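Local structure of pectinesterase 1 (Solanum lycopersicum, 1XG2) at residues V111-G116 / Q141-S146; Y130-Y135 / T151-F156. The protein removes, through this pectinesterase catalytic domain, methyl esters from cell-wall pectin and may prepare fruit cell walls for softening during ripening. All blocks are in the same frame, centred on the assembly; numbering follows the deposited sequence.

Interaction 1. Residues V111-G116 / Q141-S146; sequences VALRVG and QFYRDS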
ATOM      1  N   VAL A 111      10.086  -7.931  -3.293  1.00 10.73           N
ATOM      2  CA  VAL A 111       9.678  -6.532  -3.395  1.00 10.30           C
ATOM      3  C   VAL A 111      10.886  -5.630  -3.599  1.00  9.88           C
ATOM      4  O   VAL A 111      11.912  -5.787  -2.920  1.00 10.28           O
ATOM      5  CB  VAL A 111       8.916  -6.098  -2.112  1.00 10.29           C
ATOM      6  CG1 VAL A 111       8.577  -4.565  -2.142  1.00  9.59           C
ATOM      7  CG2 VAL A 111       7.667  -6.928  -1.919  1.00 10.21           C
ATOM      8  N   ALA A 112      10.775  -4.693  -4.543  1.00  9.66           N
ATOM      9  CA  ALA A 112      11.755  -3.624  -4.665  1.00  8.95           C
ATOM     10  C   ALA A 112      11.475  -2.535  -3.630  1.00  9.01           C
ATOM     11  O   ALA A 112      12.266  -2.323  -2.702  1.00  9.91           O
ATOM     12  CB  ALA A 112      11.770  -3.058  -6.072  1.00  9.28           C
ATOM     13  N   LEU A 113      10.333  -1.878  -3.761  1.00  9.10           N
ATOM     14  CA  LEU A 113       9.941  -0.806  -2.858  1.00  9.13           C
ATOM     15  C   LEU A 113       8.661  -1.134  -2.098  1.00  9.11           C
ATOM     16  O   LEU A 113       7.645  -1.482  -2.700  1.00  9.07           O
ATOM     17  CB  LEU A 113       9.719   0.477  -3.654  1.00  8.91           C
ATOM     18  CG  LEU A 113       9.232   1.714  -2.894  1.00  9.71           C
ATOM     19  CD1 LEU A 113      10.293   2.239  -1.946  1.00 10.44           C
ATOM     20  CD2 LEU A 113       8.823   2.776  -3.899  1.00 11.24           C
ATOM     21  N   ARG A 114       8.702  -0.978  -0.781  1.00  8.91           N
ATOM     22  CA  ARG A 114       7.486  -0.968   0.026  1.00  9.16           C
ATOM     23  C   ARG A 114       7.279   0.411   0.626  1.00  9.08           C
ATOM     24  O   ARG A 114       8.173   0.980   1.243  1.00  7.78           O
ATOM     25  CB  ARG A 114       7.515  -2.012   1.131  1.00  9.40           C
ATOM     26  CG  ARG A 114       6.396  -1.843   2.155  1.00 10.16           C
ATOM     27  CD  ARG A 114       6.191  -3.058   3.032  1.00 12.23           C
ATOM     28  NE  ARG A 114       7.382  -3.366   3.820  1.00 12.22           N
ATOM     29  CZ  ARG A 114       7.779  -2.694   4.905  1.00 12.72           C
ATOM     30  NH1 ARG A 114       7.088  -1.663   5.371  1.00 13.03           N
ATOM     31  NH2 ARG A 114       8.884  -3.074   5.540  1.00 12.78           N
ATOM     32  N   VAL A 115       6.079   0.941   0.440  1.00  9.15           N
ATOM     33  CA  VAL A 115       5.700   2.200   1.049  1.00  9.34           C
ATOM     34  C   VAL A 115       4.457   2.010   1.907  1.00  9.79           C
ATOM     35  O   VAL A 115       3.443   1.515   1.429  1.00  9.15           O
ATOM     36  CB  VAL A 115       5.451   3.261  -0.019  1.00  9.73           C
ATOM     37  CG1 VAL A 115       5.118   4.589   0.621  1.00 11.76           C
ATOM     38  CG2 VAL A 115       6.690   3.398  -0.939  1.00 10.16           C
ATOM     39  N   GLY A 116       4.567   2.398   3.177  1.00  9.88           N
ATOM     40  CA  GLY A 116       3.448   2.522   4.106  1.00 10.23           C
ATOM     41  C   GLY A 116       3.491   3.873   4.819  1.00 10.60           C
ATOM     42  O   GLY A 116       3.127   3.976   5.985  1.00 10.90           O
ATOM     43  N   GLN A 141      -0.544   7.766  -1.084  1.00  8.42           N
ATOM     44  CA  GLN A 141       0.678   7.785  -1.886  1.00  8.59           C
ATOM     45  C   GLN A 141       0.400   8.348  -3.284  1.00  7.98           C
ATOM     46  O   GLN A 141      -0.666   8.135  -3.851  1.00  8.23           O
ATOM     47  CB  GLN A 141       1.278   6.377  -2.000  1.00  8.75           C
ATOM     48  CG  GLN A 141       1.361   5.620  -0.679  1.00  8.80           C
ATOM     49  CD  GLN A 141       1.923   4.213  -0.787  1.00  9.93           C
ATOM     50  OE1 GLN A 141       1.775   3.414   0.151  1.00 11.20           O
ATOM     51  NE2 GLN A 141       2.568   3.909  -1.887  1.00  5.39           N
ATOM     52  N   PHE A 142       1.385   9.056  -3.814  1.00  7.76           N
ATOM     53  CA  PHE A 142       1.341   9.622  -5.149  1.00  8.30           C
ATOM     54  C   PHE A 142       2.628   9.254  -5.871  1.00  8.28           C
ATOM     55  O   PHE A 142       3.735   9.525  -5.371  1.00  8.33           O
ATOM     56  CB  PHE A 142       1.201  11.137  -5.057  1.00  8.18           C
ATOM     57  CG  PHE A 142       1.057  11.834  -6.384  1.00  8.05           C
ATOM     58  CD1 PHE A 142      -0.004  11.561  -7.227  1.00  9.95           C
ATOM     59  CD2 PHE A 142       1.986  12.795  -6.771  1.00  9.68           C
ATOM     60  CE1 PHE A 142      -0.110  12.215  -8.450  1.00 11.45           C
ATOM     61  CE2 PHE A 142       1.863  13.467  -7.991  1.00  9.39           C
ATOM     62  CZ  PHE A 142       0.833  13.168  -8.821  1.00  9.97           C
ATOM     63  N   TYR A 143       2.461   8.655  -7.045  1.00  8.48           N
ATOM     64  CA  TYR A 143       3.542   8.288  -7.941  1.00  9.06           C
ATOM     65  C   TYR A 143       3.422   9.123  -9.207  1.00  9.48           C
ATOM     66  O   TYR A 143       2.369   9.169  -9.823  1.00  9.80           O
ATOM     67  CB  TYR A 143       3.480   6.798  -8.298  1.00  9.39           C
ATOM     68  CG  TYR A 143       3.770   5.929  -7.106  1.00  8.13           C
ATOM     69  CD1 TYR A 143       2.811   5.746  -6.100  1.00  9.26           C
ATOM     70  CD2 TYR A 143       4.987   5.284  -6.969  1.00  8.08           C
ATOM     71  CE1 TYR A 143       3.069   4.952  -4.994  1.00  8.20           C
ATOM     72  CE2 TYR A 143       5.259   4.489  -5.847  1.00  8.26           C
ATOM     73  CZ  TYR A 143       4.300   4.350  -4.859  1.00  8.23           C
ATOM     74  OH  TYR A 143       4.560   3.583  -3.740  1.00  9.04           O
ATOM     75  N   ARG A 144       4.512   9.773  -9.580  1.00  9.83           N
ATOM     76  CA  ARG A 144       4.522  10.710 -10.691  1.00 10.18           C
ATOM     77  C   ARG A 144       5.777  10.528 -11.526  1.00 10.19           C
ATOM     78  O   ARG A 144       6.881  10.417 -10.992  1.00  9.65           O
ATOM     79  CB  ARG A 144       4.454  12.130 -10.142  1.00 10.55           C
ATOM     80  CG  ARG A 144       4.514  13.240 -11.172  1.00 11.68           C
ATOM     81  CD  ARG A 144       3.269  13.383 -12.046  1.00 12.65           C
ATOM     82  NE  ARG A 144       3.533  14.326 -13.131  1.00 12.68           N
ATOM     83  CZ  ARG A 144       2.634  15.124 -13.700  1.00 13.13           C
ATOM     84  NH1 ARG A 144       1.353  15.106 -13.335  1.00 12.36           N
ATOM     85  NH2 ARG A 144       3.023  15.948 -14.665  1.00 13.82           N
ATOM     86  N   ASP A 145       5.598  10.550 -12.849  1.00 11.05           N
ATOM     87  CA  ASP A 145       6.707  10.542 -13.799  1.00 11.75           C
ATOM     88  C   ASP A 145       7.684   9.381 -13.571  1.00 11.71           C
ATOM     89  O   ASP A 145       8.886   9.529 -13.763  1.00 11.63           O
ATOM     90  CB  ASP A 145       7.457  11.874 -13.737  1.00 12.63           C
ATOM     91  CG  ASP A 145       6.643  13.040 -14.286  1.00 15.34           C
ATOM     92  OD1 ASP A 145       7.060  14.194 -14.058  1.00 19.43           O
ATOM     93  OD2 ASP A 145       5.593  12.908 -14.946  1.00 16.64           O
ATOM     94  N   SER A 146       7.161   8.231 -13.152  1.00 11.52           N
ATOM     95  CA  SER A 146       8.013   7.126 -12.730  1.00 11.37           C
ATOM     96  C   SER A 146       7.837   5.925 -13.655  1.00 11.52           C
ATOM     97  O   SER A 146       6.875   5.837 -14.412  1.00 11.07           O
ATOM     98  CB  SER A 146       7.712   6.756 -11.271  1.00 11.93           C
ATOM     99  OG  SER A 146       8.143   7.781 -10.377  1.00 10.81           O
TER
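Val-115 and Gln-141 run past each other in opposite directions, flank to flank, and this overlap carries most of a buried contact made mainly by side chains. The amide carbon CD of Gln-141 rests 3.5 Å from CG1 of Val-115. It gets there because CG stands anti to the carbonyl carbon (chi1 -47°) and the chain beyond is fully extended, which lays the flat amide along the valine and also brings it close to the backbone carbonyl of Val-115. The other branch of Val-115 serves a second partner: Tyr-143 comes from the opposite direction, hydroxyl first, with OH 3.5 Å from Val-115 CG2. Leu-113 adds a lighter touch at the edge of the same ring, near its plane, CD2 lying 4.4 Å from Tyr-143 CE2. Phe-163 stacks on the Tyr-143 ring, and Ser-120 is touched by both Val-115 and Gln-141. With an alanine in place of Gln-141, a gap would probably open along Val-115 CG1, leaving that methyl without its neighbour. The strand axes, 10.6 Å apart at closest, run at 141° to each other, a separation bridged here by side chains. Strands 113-115 and 140-144 belong to different parallel sheets, and their inward side chains meet across the interior in the manner of the right-handed parallel beta-helix, the fold of pectinesterases.

Interaction 2. Residues Y130-Y135 / T151-F156; sequences YQDTLY and TVDFIF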
ATOM      1  N   TYR A 130      10.276  -8.338 -10.424  1.00 10.76           N
ATOM      2  CA  TYR A 130       9.410  -9.251 -11.163  1.00 11.65           C
ATOM      3  C   TYR A 130       8.084  -9.405 -10.429  1.00 11.53           C
ATOM      4  O   TYR A 130       7.190  -8.586 -10.636  1.00 11.69           O
ATOM      5  CB  TYR A 130      10.116 -10.598 -11.399  1.00 12.30           C
ATOM      6  CG  TYR A 130      11.182 -10.505 -12.453  1.00 13.21           C
ATOM      7  CD1 TYR A 130      12.419  -9.951 -12.156  1.00 16.06           C
ATOM      8  CD2 TYR A 130      10.935 -10.902 -13.762  1.00 13.93           C
ATOM      9  CE1 TYR A 130      13.396  -9.845 -13.111  1.00 18.47           C
ATOM     10  CE2 TYR A 130      11.909 -10.780 -14.728  1.00 16.88           C
ATOM     11  CZ  TYR A 130      13.132 -10.251 -14.395  1.00 18.21           C
ATOM     12  OH  TYR A 130      14.110 -10.133 -15.342  1.00 24.02           O
ATOM     13  N   GLN A 131       7.945 -10.423  -9.579  1.00 11.16           N
ATOM     14  CA  GLN A 131       6.705 -10.611  -8.837  1.00 11.49           C
ATOM     15  C   GLN A 131       6.701  -9.682  -7.621  1.00 10.59           C
ATOM     16  O   GLN A 131       7.663  -9.664  -6.868  1.00 10.72           O
ATOM     17  CB  GLN A 131       6.524 -12.085  -8.413  1.00 11.70           C
ATOM     18  CG  GLN A 131       5.318 -12.335  -7.488  1.00 12.46           C
ATOM     19  CD  GLN A 131       4.915 -13.799  -7.402  1.00 14.75           C
ATOM     20  OE1 GLN A 131       5.650 -14.686  -7.861  1.00 16.11           O
ATOM     21  NE2 GLN A 131       3.753 -14.060  -6.809  1.00 14.69           N
ATOM     22  N   ASP A 132       5.631  -8.899  -7.460  1.00 10.82           N
ATOM     23  CA  ASP A 132       5.435  -8.022  -6.295  1.00 10.73           C
ATOM     24  C   ASP A 132       6.444  -6.858  -6.237  1.00 10.22           C
ATOM     25  O   ASP A 132       6.894  -6.472  -5.166  1.00  9.79           O
ATOM     26  CB  ASP A 132       5.510  -8.794  -4.976  1.00 11.21           C
ATOM     27  CG  ASP A 132       4.282  -9.618  -4.692  1.00 14.45           C
ATOM     28  OD1 ASP A 132       3.491  -9.875  -5.619  1.00 18.19           O
ATOM     29  OD2 ASP A 132       4.032 -10.065  -3.537  1.00 19.44           O
ATOM     30  N   THR A 133       6.789  -6.298  -7.381  1.00  9.96           N
ATOM     31  CA  THR A 133       7.754  -5.194  -7.435  1.00  9.56           C
ATOM     32  C   THR A 133       7.495  -4.070  -6.433  1.00  9.39           C
ATOM     33  O   THR A 133       8.401  -3.668  -5.716  1.00  8.80           O
ATOM     34  CB  THR A 133       7.725  -4.585  -8.845  1.00 10.05           C
ATOM     35  OG1 THR A 133       8.216  -5.537  -9.791  1.00  9.41           O
ATOM     36  CG2 THR A 133       8.677  -3.409  -8.942  1.00 10.52           C
ATOM     37  N   LEU A 134       6.252  -3.572  -6.412  1.00  8.35           N
ATOM     38  CA  LEU A 134       5.890  -2.371  -5.664  1.00  8.60           C
ATOM     39  C   LEU A 134       4.763  -2.667  -4.694  1.00  8.70           C
ATOM     40  O   LEU A 134       3.612  -2.874  -5.090  1.00  8.48           O
ATOM     41  CB  LEU A 134       5.485  -1.236  -6.615  1.00  8.60           C
ATOM     42  CG  LEU A 134       4.973   0.046  -5.952  1.00  8.87           C
ATOM     43  CD1 LEU A 134       6.056   0.622  -5.050  1.00  9.74           C
ATOM     44  CD2 LEU A 134       4.529   1.069  -6.981  1.00 11.71           C
ATOM     45  N   TYR A 135       5.120  -2.692  -3.415  1.00  8.89           N
ATOM     46  CA  TYR A 135       4.190  -2.906  -2.319  1.00  8.85           C
ATOM     47  C   TYR A 135       3.729  -1.551  -1.796  1.00  9.03           C
ATOM     48  O   TYR A 135       4.320  -0.999  -0.858  1.00  7.99           O
ATOM     49  CB  TYR A 135       4.903  -3.694  -1.201  1.00  8.60           C
ATOM     50  CG  TYR A 135       4.033  -4.466  -0.232  1.00  8.80           C
ATOM     51  CD1 TYR A 135       2.661  -4.281  -0.155  1.00  8.77           C
ATOM     52  CD2 TYR A 135       4.612  -5.427   0.598  1.00 10.37           C
ATOM     53  CE1 TYR A 135       1.883  -5.017   0.735  1.00 11.69           C
ATOM     54  CE2 TYR A 135       3.858  -6.163   1.479  1.00  9.38           C
ATOM     55  CZ  TYR A 135       2.502  -5.964   1.554  1.00 11.37           C
ATOM     56  OH  TYR A 135       1.784  -6.723   2.450  1.00 15.30           O
ATOM     57  N   THR A 151       6.167  -8.378 -13.198  1.00 11.84           N
ATOM     58  CA  THR A 151       5.431  -9.448 -13.856  1.00 12.10           C
ATOM     59  C   THR A 151       4.117  -9.719 -13.139  1.00 11.96           C
ATOM     60  O   THR A 151       3.076  -9.184 -13.531  1.00 12.16           O
ATOM     61  CB  THR A 151       6.279 -10.722 -13.893  1.00 11.91           C
ATOM     62  OG1 THR A 151       6.832 -10.973 -12.595  1.00 11.79           O
ATOM     63  CG2 THR A 151       7.460 -10.550 -14.799  1.00 11.30           C
ATOM     64  N   VAL A 152       4.181 -10.530 -12.082  1.00 12.46           N
ATOM     65  CA  VAL A 152       3.008 -10.998 -11.364  1.00 12.84           C
ATOM     66  C   VAL A 152       2.725 -10.061 -10.183  1.00 12.70           C
ATOM     67  O   VAL A 152       3.552  -9.923  -9.289  1.00 12.68           O
ATOM     68  CB  VAL A 152       3.224 -12.448 -10.825  1.00 13.25           C
ATOM     69  CG1 VAL A 152       2.017 -12.917 -10.041  1.00 13.70           C
ATOM     70  CG2 VAL A 152       3.557 -13.433 -11.969  1.00 14.22           C
ATOM     71  N   ASP A 153       1.561  -9.411 -10.213  1.00 11.95           N
ATOM     72  CA  ASP A 153       1.067  -8.568  -9.127  1.00 11.65           C
ATOM     73  C   ASP A 153       2.052  -7.458  -8.807  1.00 11.35           C
ATOM     74  O   ASP A 153       2.405  -7.273  -7.651  1.00 11.29           O
ATOM     75  CB  ASP A 153       0.848  -9.397  -7.847  1.00 11.79           C
ATOM     76  CG  ASP A 153      -0.159 -10.504  -8.018  1.00 12.60           C
ATOM     77  OD1 ASP A 153      -0.930 -10.511  -9.017  1.00 12.66           O
ATOM     78  OD2 ASP A 153      -0.249 -11.420  -7.181  1.00 12.43           O
ATOM     79  N   PHE A 154       2.522  -6.733  -9.815  1.00 10.83           N
ATOM     80  CA  PHE A 154       3.677  -5.873  -9.583  1.00 10.96           C
ATOM     81  C   PHE A 154       3.354  -4.523  -8.925  1.00 10.62           C
ATOM     82  O   PHE A 154       4.259  -3.829  -8.437  1.00 11.15           O
ATOM     83  CB  PHE A 154       4.632  -5.823 -10.796  1.00 10.62           C
ATOM     84  CG  PHE A 154       4.165  -5.024 -12.004  1.00 10.36           C
ATOM     85  CD1 PHE A 154       4.394  -3.663 -12.072  1.00 11.07           C
ATOM     86  CD2 PHE A 154       3.679  -5.664 -13.143  1.00  9.15           C
ATOM     87  CE1 PHE A 154       4.048  -2.935 -13.195  1.00 10.13           C
ATOM     88  CE2 PHE A 154       3.355  -4.939 -14.287  1.00  8.80           C
ATOM     89  CZ  PHE A 154       3.539  -3.557 -14.299  1.00 10.85           C
ATOM     90  N   ILE A 155       2.068  -4.202  -8.832  1.00  9.91           N
ATOM     91  CA  ILE A 155       1.607  -3.122  -7.957  1.00 10.17           C
ATOM     92  C   ILE A 155       0.529  -3.687  -7.055  1.00  9.89           C
ATOM     93  O   ILE A 155      -0.579  -3.982  -7.506  1.00 10.02           O
ATOM     94  CB  ILE A 155       1.059  -1.933  -8.748  1.00 10.44           C
ATOM     95  CG1 ILE A 155       2.125  -1.379  -9.688  1.00 10.66           C
ATOM     96  CG2 ILE A 155       0.612  -0.828  -7.791  1.00 11.75           C
ATOM     97  CD1 ILE A 155       1.601  -0.346 -10.659  1.00 12.28           C
ATOM     98  N   PHE A 156       0.848  -3.852  -5.776  1.00  9.80           N
ATOM     99  CA  PHE A 156      -0.055  -4.555  -4.873  1.00  9.28           C
ATOM    100  C   PHE A 156      -0.060  -3.939  -3.482  1.00  9.13           C
ATOM    101  O   PHE A 156       0.853  -3.206  -3.123  1.00  8.99           O
ATOM    102  CB  PHE A 156       0.308  -6.048  -4.809  1.00  9.37           C
ATOM    103  CG  PHE A 156       1.528  -6.343  -3.994  1.00  9.30           C
ATOM    104  CD1 PHE A 156       1.420  -6.966  -2.752  1.00 10.72           C
ATOM    105  CD2 PHE A 156       2.780  -5.993  -4.450  1.00  9.21           C
ATOM    106  CE1 PHE A 156       2.539  -7.234  -1.981  1.00  9.58           C
ATOM    107  CE2 PHE A 156       3.906  -6.268  -3.687  1.00 10.91           C
ATOM    108  CZ  PHE A 156       3.785  -6.899  -2.453  1.00  8.89           C
TER
HETATM  109  O   HOH W   1       1.847 -12.083  -5.745  1.00 22.71           O
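One water molecule is gripped by three side chains that reach it from both segments: it accepts from Gln-131 NE2 (2.9 Å) and donates to Asp-132 OD1 (2.8 Å) and Asp-153 OD2 (2.6 Å). The two aspartates, predicted proton donor and nucleophile, lie side by side with nearly coplanar carboxylates, and Gln-131 probably stabilises the transition state, as in relatives. The other oxygen of Asp-153, OD1, is held by a salt bridge to Arg-221.

Next to this polar cluster, the Phe-156 ring lies between two groups. Asp-132 lays its carboxylate over one face, with CG 3.5 Å above the ring plane, while Tyr-135 covers the opposite face in an offset stack, the two ring centroids 4.2 Å apart and the planes at 23°. Phe-156 reaches between them because its CG sits between backbone N and carbonyl carbon (chi1 76°). Two backbone hydrogen bonds of the parallel strand pairing, Leu-134 N to Phe-154 O (2.9 Å) and Phe-156 N to Leu-134 O (3.0 Å), fix the backbone that carries these groups.

In its sheet, strand 134-136 lies between 113-115 and 155-157, with 179-184 beyond; Leu-134 and Ile-155 pack on Phe-163 of strand 160-164, and Tyr-135 meets Thr-114 of the inhibitor chain.

Overall arrangement
Both contacts are buried in the same beta-helix, yet they show two ways of joining its strands. Interaction 2 couples neighbours within one sheet, so backbone hydrogen bonds set its register and its 636 Å² of buried surface far exceeds the 154 Å² of interaction 1, which bridges two sheets mainly through side chains. They meet directly: strand 113-115 lies beside 134-136, and Ala-112 N to Thr-133 O and Leu-113 O to Tyr-135 N are probable hydrogen bonds. The chemistry follows the place in the fold. Residues 111-116 and 141-146 supply mainly interior packing, whereas 130-135 and 151-156 bring the two predicted catalytic aspartates together, beside a stacked aromatic pair.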